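Peptidoglycan D,D-transpeptidase MrdA (Pseudomonas aeruginosa, PDB 7KIS) probably cross-links the peptide stems of peptidoglycan as a penicillin-binding D,D-transpeptidase of the inner membrane, supporting cell-wall synthesis and cell shape. Local coordinates at residues A[75-87]-A[162-174]. Sequence-based numbering, arbitrary orientation.
Sequences NGVIIADNRPSFS and QFVRHYPLKEHFA
Strands 80-84 and 163-166 run antiparallel, their axes at 145°, and Asp81–His166 and Arg83–Val164 form the hydrogen-bonded pairs. At the second, Arg83 N donates to Val164 O and Val164 N returns a bond of 2.8 Å to Arg83 O. At the first, Asp81 N and His166 N bond reciprocally to His166 O and Asp81 O. Ser85 and Gln162 extend the ladder by a further reciprocal pair.

On the face carrying Asn82 and Arg165, the Arg165 guanidinium spreads flat over Ala80, whose CB sits 3.5 Å from CZ of Arg165. Bends at chi2 (79°) and chi3 fold the arginine back there; NH1 hydrogen-bonds Gly69 O and NH2 forms a salt bridge with Glu208. This ladder is the edge of a mixed sheet in the N-terminal region assigned to the PBP dimerisation family, with 163-166 outermost and 71-72 on the far side of 78-84.

On the other face, Arg83 CG packs 3.9 Å from His166 CB, and the guanidinium, tilted 49° to the imidazole, has His166 CD2 over one face. Arg83 NH2 forms a salt bridge with Asp81 OD2 at 3.3 Å, along its own strand, with weak hydrogen-bond geometry. At the corner, Ile79 CG2 lies 4.1 Å from the Phe173 ring centroid, a CH-pi contact over the face, while Ile79 CD1 meets Leu169 CD1 at 3.7 Å.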
loop_
_atom_site.group_PDB
_atom_site.type_symbol
_atom_site.label_atom_id
_atom_site.label_comp_id
_atom_site.label_asym_id
_atom_site.label_seq_id
_atom_site.Cartn_x
_atom_site.Cartn_y
_atom_site.Cartn_z
ATOM N N ASN A 75 -12.485 11.560 11.171
ATOM C CA ASN A 75 -12.815 12.513 12.223
ATOM C C ASN A 75 -14.058 13.332 11.899
ATOM O O ASN A 75 -14.393 14.257 12.648
ATOM C CB ASN A 75 -11.627 13.436 12.496
ATOM C CG ASN A 75 -10.529 12.745 13.276
ATOM O OD1 ASN A 75 -10.797 11.985 14.207
ATOM N ND2 ASN A 75 -9.283 13.002 12.898
ATOM N N GLY A 76 -14.750 13.015 10.807
ATOM C CA GLY A 76 -16.006 13.649 10.471
ATOM C C GLY A 76 -15.940 14.858 9.562
ATOM O O GLY A 76 -16.990 15.454 9.288
ATOM N N VAL A 77 -14.758 15.250 9.081
ATOM C CA VAL A 77 -14.711 16.318 8.090
ATOM C C VAL A 77 -15.299 15.794 6.786
ATOM O O VAL A 77 -15.044 14.652 6.377
ATOM C CB VAL A 77 -13.283 16.872 7.917
ATOM C CG1 VAL A 77 -12.621 17.063 9.276
ATOM C CG2 VAL A 77 -12.435 16.005 7.005
ATOM N N ILE A 78 -16.136 16.606 6.153
ATOM C CA ILE A 78 -16.877 16.159 4.980
ATOM C C ILE A 78 -15.971 16.141 3.758
ATOM O O ILE A 78 -15.237 17.100 3.494
ATOM C CB ILE A 78 -18.113 17.032 4.741
ATOM C CG1 ILE A 78 -18.769 17.407 6.067
ATOM C CG2 ILE A 78 -19.097 16.248 3.938
ATOM C CD1 ILE A 78 -20.115 18.086 5.908
ATOM N N ILE A 79 -16.026 15.039 3.011
ATOM C CA ILE A 79 -15.200 14.819 1.830
ATOM C C ILE A 79 -16.019 15.016 0.558
ATOM O O ILE A 79 -15.471 15.367 -0.494
ATOM C CB ILE A 79 -14.567 13.412 1.874
ATOM C CG1 ILE A 79 -13.790 13.225 3.175
ATOM C CG2 ILE A 79 -13.645 13.183 0.688
ATOM C CD1 ILE A 79 -12.735 14.282 3.411
ATOM N N ALA A 80 -17.333 14.797 0.635
ATOM C CA ALA A 80 -18.182 14.905 -0.551
ATOM C C ALA A 80 -19.579 15.371 -0.157
ATOM O O ALA A 80 -20.306 14.643 0.524
ATOM C CB ALA A 80 -18.247 13.573 -1.292
ATOM N N ASP A 81 -19.955 16.579 -0.586
ATOM C CA ASP A 81 -21.300 17.092 -0.373
ATOM C C ASP A 81 -22.106 16.996 -1.664
ATOM O O ASP A 81 -21.667 16.430 -2.670
ATOM C CB ASP A 81 -21.291 18.555 0.087
ATOM C CG ASP A 81 -20.278 18.833 1.160
ATOM O OD1 ASP A 81 -19.822 17.870 1.794
ATOM O OD2 ASP A 81 -19.946 20.020 1.372
ATOM N N ASN A 82 -23.300 17.579 -1.640
ATOM C CA ASN A 82 -24.119 17.777 -2.824
ATOM C C ASN A 82 -24.502 19.247 -2.860
ATOM O O ASN A 82 -24.957 19.794 -1.850
ATOM C CB ASN A 82 -25.362 16.882 -2.806
ATOM C CG ASN A 82 -25.015 15.408 -2.730
ATOM O OD1 ASN A 82 -24.254 14.895 -3.551
ATOM N ND2 ASN A 82 -25.571 14.717 -1.740
ATOM N N ARG A 83 -24.312 19.886 -4.008
ATOM C CA ARG A 83 -24.631 21.301 -4.057
ATOM C C ARG A 83 -25.833 21.539 -4.963
ATOM O O ARG A 83 -26.041 20.807 -5.936
ATOM C CB ARG A 83 -23.436 22.120 -4.563
ATOM C CG ARG A 83 -22.421 22.485 -3.484
ATOM C CD ARG A 83 -23.071 23.217 -2.318
ATOM N NE ARG A 83 -22.117 23.503 -1.248
ATOM C CZ ARG A 83 -21.955 22.746 -0.168
ATOM N NH1 ARG A 83 -22.685 21.649 -0.009
ATOM N NH2 ARG A 83 -21.063 23.081 0.755
ATOM N N PRO A 84 -26.644 22.560 -4.674
ATOM C CA PRO A 84 -27.857 22.804 -5.471
ATOM C C PRO A 84 -27.534 23.511 -6.780
ATOM O O PRO A 84 -26.915 24.578 -6.791
ATOM C CB PRO A 84 -28.714 23.687 -4.551
ATOM C CG PRO A 84 -28.044 23.643 -3.199
ATOM C CD PRO A 84 -26.599 23.411 -3.476
ATOM N N SER A 85 -27.958 22.907 -7.886
ATOM C CA SER A 85 -27.939 23.523 -9.203
ATOM C C SER A 85 -29.347 23.476 -9.783
ATOM O O SER A 85 -30.230 22.781 -9.274
ATOM C CB SER A 85 -26.941 22.822 -10.131
ATOM O OG SER A 85 -25.607 23.076 -9.721
ATOM N N PHE A 86 -29.560 24.227 -10.862
ATOM C CA PHE A 86 -30.897 24.414 -11.405
ATOM C C PHE A 86 -30.926 24.106 -12.895
ATOM O O PHE A 86 -29.927 24.271 -13.602
ATOM C CB PHE A 86 -31.393 25.843 -11.157
ATOM C CG PHE A 86 -31.232 26.296 -9.735
ATOM C CD1 PHE A 86 -32.138 25.908 -8.763
ATOM C CD2 PHE A 86 -30.167 27.103 -9.369
ATOM C CE1 PHE A 86 -31.991 26.321 -7.452
ATOM C CE2 PHE A 86 -30.013 27.519 -8.060
ATOM C CZ PHE A 86 -30.927 27.128 -7.101
ATOM N N SER A 87 -32.092 23.656 -13.356
ATOM C CA SER A 87 -32.341 23.342 -14.761
ATOM C C SER A 87 -31.309 22.368 -15.321
ATOM O O SER A 87 -30.913 21.416 -14.648
ATOM C CB SER A 87 -32.367 24.622 -15.600
ATOM O OG SER A 87 -33.231 24.484 -16.715
ATOM N N GLN A 162 -31.649 20.216 -9.390
ATOM C CA GLN A 162 -30.804 19.028 -9.437
ATOM C C GLN A 162 -29.493 19.259 -8.697
ATOM O O GLN A 162 -28.860 20.305 -8.842
ATOM C CB GLN A 162 -30.522 18.623 -10.885
ATOM C CG GLN A 162 -29.722 17.337 -11.020
ATOM C CD GLN A 162 -29.128 17.162 -12.403
ATOM O OE1 GLN A 162 -29.294 16.118 -13.035
ATOM N NE2 GLN A 162 -28.429 18.185 -12.880
ATOM N N PHE A 163 -29.087 18.271 -7.905
ATOM C CA PHE A 163 -27.883 18.381 -7.096
ATOM C C PHE A 163 -26.660 17.935 -7.885
ATOM O O PHE A 163 -26.718 16.981 -8.667
ATOM C CB PHE A 163 -28.008 17.546 -5.820
ATOM C CG PHE A 163 -28.736 18.244 -4.707
ATOM C CD1 PHE A 163 -28.057 19.073 -3.829
ATOM C CD2 PHE A 163 -30.098 18.069 -4.538
ATOM C CE1 PHE A 163 -28.725 19.717 -2.804
ATOM C CE2 PHE A 163 -30.772 18.708 -3.514
ATOM C CZ PHE A 163 -30.084 19.534 -2.647
ATOM N N VAL A 164 -25.556 18.642 -7.677
ATOM C CA VAL A 164 -24.249 18.261 -8.193
ATOM C C VAL A 164 -23.413 17.770 -7.020
ATOM O O VAL A 164 -23.572 18.232 -5.884
ATOM C CB VAL A 164 -23.567 19.436 -8.929
ATOM C CG1 VAL A 164 -23.131 20.514 -7.945
ATOM C CG2 VAL A 164 -22.392 18.948 -9.761
ATOM N N ARG A 165 -22.523 16.817 -7.287
ATOM C CA ARG A 165 -21.629 16.345 -6.242
ATOM C C ARG A 165 -20.456 17.303 -6.117
ATOM O O ARG A 165 -19.933 17.807 -7.118
ATOM C CB ARG A 165 -21.137 14.924 -6.534
ATOM C CG ARG A 165 -20.285 14.314 -5.416
ATOM C CD ARG A 165 -21.147 13.794 -4.264
ATOM N NE ARG A 165 -20.752 12.458 -3.825
ATOM C CZ ARG A 165 -21.065 11.927 -2.646
ATOM N NH1 ARG A 165 -21.784 12.615 -1.768
ATOM N NH2 ARG A 165 -20.654 10.703 -2.342
ATOM N N HIS A 166 -20.041 17.545 -4.879
ATOM C CA HIS A 166 -19.014 18.526 -4.575
ATOM C C HIS A 166 -17.933 17.886 -3.721
ATOM O O HIS A 166 -18.227 17.150 -2.777
ATOM C CB HIS A 166 -19.643 19.728 -3.847
ATOM C CG HIS A 166 -18.655 20.738 -3.353
ATOM N ND1 HIS A 166 -17.631 21.226 -4.135
ATOM C CD2 HIS A 166 -18.546 21.364 -2.157
ATOM C CE1 HIS A 166 -16.929 22.104 -3.440
ATOM N NE2 HIS A 166 -17.463 22.206 -2.237
ATOM N N TYR A 167 -16.678 18.172 -4.069
ATOM C CA TYR A 167 -15.512 17.646 -3.365
ATOM C C TYR A 167 -14.775 18.819 -2.734
ATOM O O TYR A 167 -13.893 19.425 -3.364
ATOM C CB TYR A 167 -14.612 16.858 -4.315
ATOM C CG TYR A 167 -15.318 15.690 -4.972
ATOM C CD1 TYR A 167 -15.693 14.575 -4.233
ATOM C CD2 TYR A 167 -15.618 15.708 -6.329
ATOM C CE1 TYR A 167 -16.341 13.510 -4.827
ATOM C CE2 TYR A 167 -16.266 14.645 -6.931
ATOM C CZ TYR A 167 -16.626 13.549 -6.175
ATOM O OH TYR A 167 -17.274 12.490 -6.767
ATOM N N PRO A 168 -15.100 19.173 -1.486
ATOM C CA PRO A 168 -14.577 20.422 -0.908
ATOM C C PRO A 168 -13.083 20.405 -0.633
ATOM O O PRO A 168 -12.525 21.465 -0.318
ATOM C CB PRO A 168 -15.374 20.564 0.394
ATOM C CG PRO A 168 -15.790 19.173 0.736
ATOM C CD PRO A 168 -16.027 18.483 -0.574
ATOM N N LEU A 169 -12.416 19.258 -0.735
ATOM C CA LEU A 169 -10.973 19.194 -0.564
ATOM C C LEU A 169 -10.233 18.961 -1.874
ATOM O O LEU A 169 -8.997 18.955 -1.878
ATOM C CB LEU A 169 -10.608 18.106 0.451
ATOM C CG LEU A 169 -10.705 18.579 1.905
ATOM C CD1 LEU A 169 -10.788 17.400 2.857
ATOM C CD2 LEU A 169 -9.528 19.478 2.255
ATOM N N LYS A 170 -10.958 18.766 -2.977
ATOM C CA LYS A 170 -10.415 18.812 -4.339
ATOM C C LYS A 170 -9.327 17.757 -4.504
ATOM O O LYS A 170 -9.617 16.563 -4.323
ATOM C CB LYS A 170 -9.991 20.254 -4.632
ATOM C CG LYS A 170 -11.086 21.277 -4.385
ATOM C CD LYS A 170 -10.577 22.697 -4.578
ATOM C CE LYS A 170 -11.196 23.340 -5.809
ATOM N NZ LYS A 170 -11.143 24.828 -5.750
ATOM N N GLU A 171 -8.086 18.133 -4.825
ATOM C CA GLU A 171 -7.080 17.185 -5.287
ATOM C C GLU A 171 -6.591 16.237 -4.199
ATOM O O GLU A 171 -5.996 15.204 -4.523
ATOM C CB GLU A 171 -5.891 17.945 -5.879
ATOM C CG GLU A 171 -5.079 18.740 -4.861
ATOM C CD GLU A 171 -5.741 20.049 -4.468
ATOM O OE1 GLU A 171 -5.440 20.561 -3.370
ATOM O OE2 GLU A 171 -6.562 20.564 -5.256
ATOM N N HIS A 172 -6.819 16.557 -2.925
ATOM C CA HIS A 172 -6.316 15.720 -1.841
ATOM C C HIS A 172 -6.969 14.342 -1.787
ATOM O O HIS A 172 -6.591 13.537 -0.928
ATOM C CB HIS A 172 -6.506 16.427 -0.498
ATOM C CG HIS A 172 -5.732 17.703 -0.370
ATOM N ND1 HIS A 172 -4.454 17.851 -0.865
ATOM C CD2 HIS A 172 -6.055 18.887 0.199
ATOM C CE1 HIS A 172 -4.025 19.074 -0.607
ATOM N NE2 HIS A 172 -4.977 19.723 0.038
ATOM N N PHE A 173 -7.929 14.043 -2.671
ATOM C CA PHE A 173 -8.631 12.766 -2.607
ATOM C C PHE A 173 -8.963 12.183 -3.976
ATOM O O PHE A 173 -9.835 11.310 -4.065
ATOM C CB PHE A 173 -9.923 12.909 -1.811
ATOM C CG PHE A 173 -9.756 12.652 -0.354
ATOM C CD1 PHE A 173 -9.580 13.700 0.534
ATOM C CD2 PHE A 173 -9.753 11.359 0.131
ATOM C CE1 PHE A 173 -9.420 13.460 1.882
ATOM C CE2 PHE A 173 -9.594 11.111 1.475
ATOM C CZ PHE A 173 -9.427 12.163 2.353
ATOM N N ALA A 174 -8.302 12.639 -5.042
ATOM C CA ALA A 174 -8.697 12.215 -6.381
ATOM C C ALA A 174 -8.539 10.710 -6.554
ATOM O O ALA A 174 -9.362 10.063 -7.211
ATOM C CB ALA A 174 -7.881 12.968 -7.431
#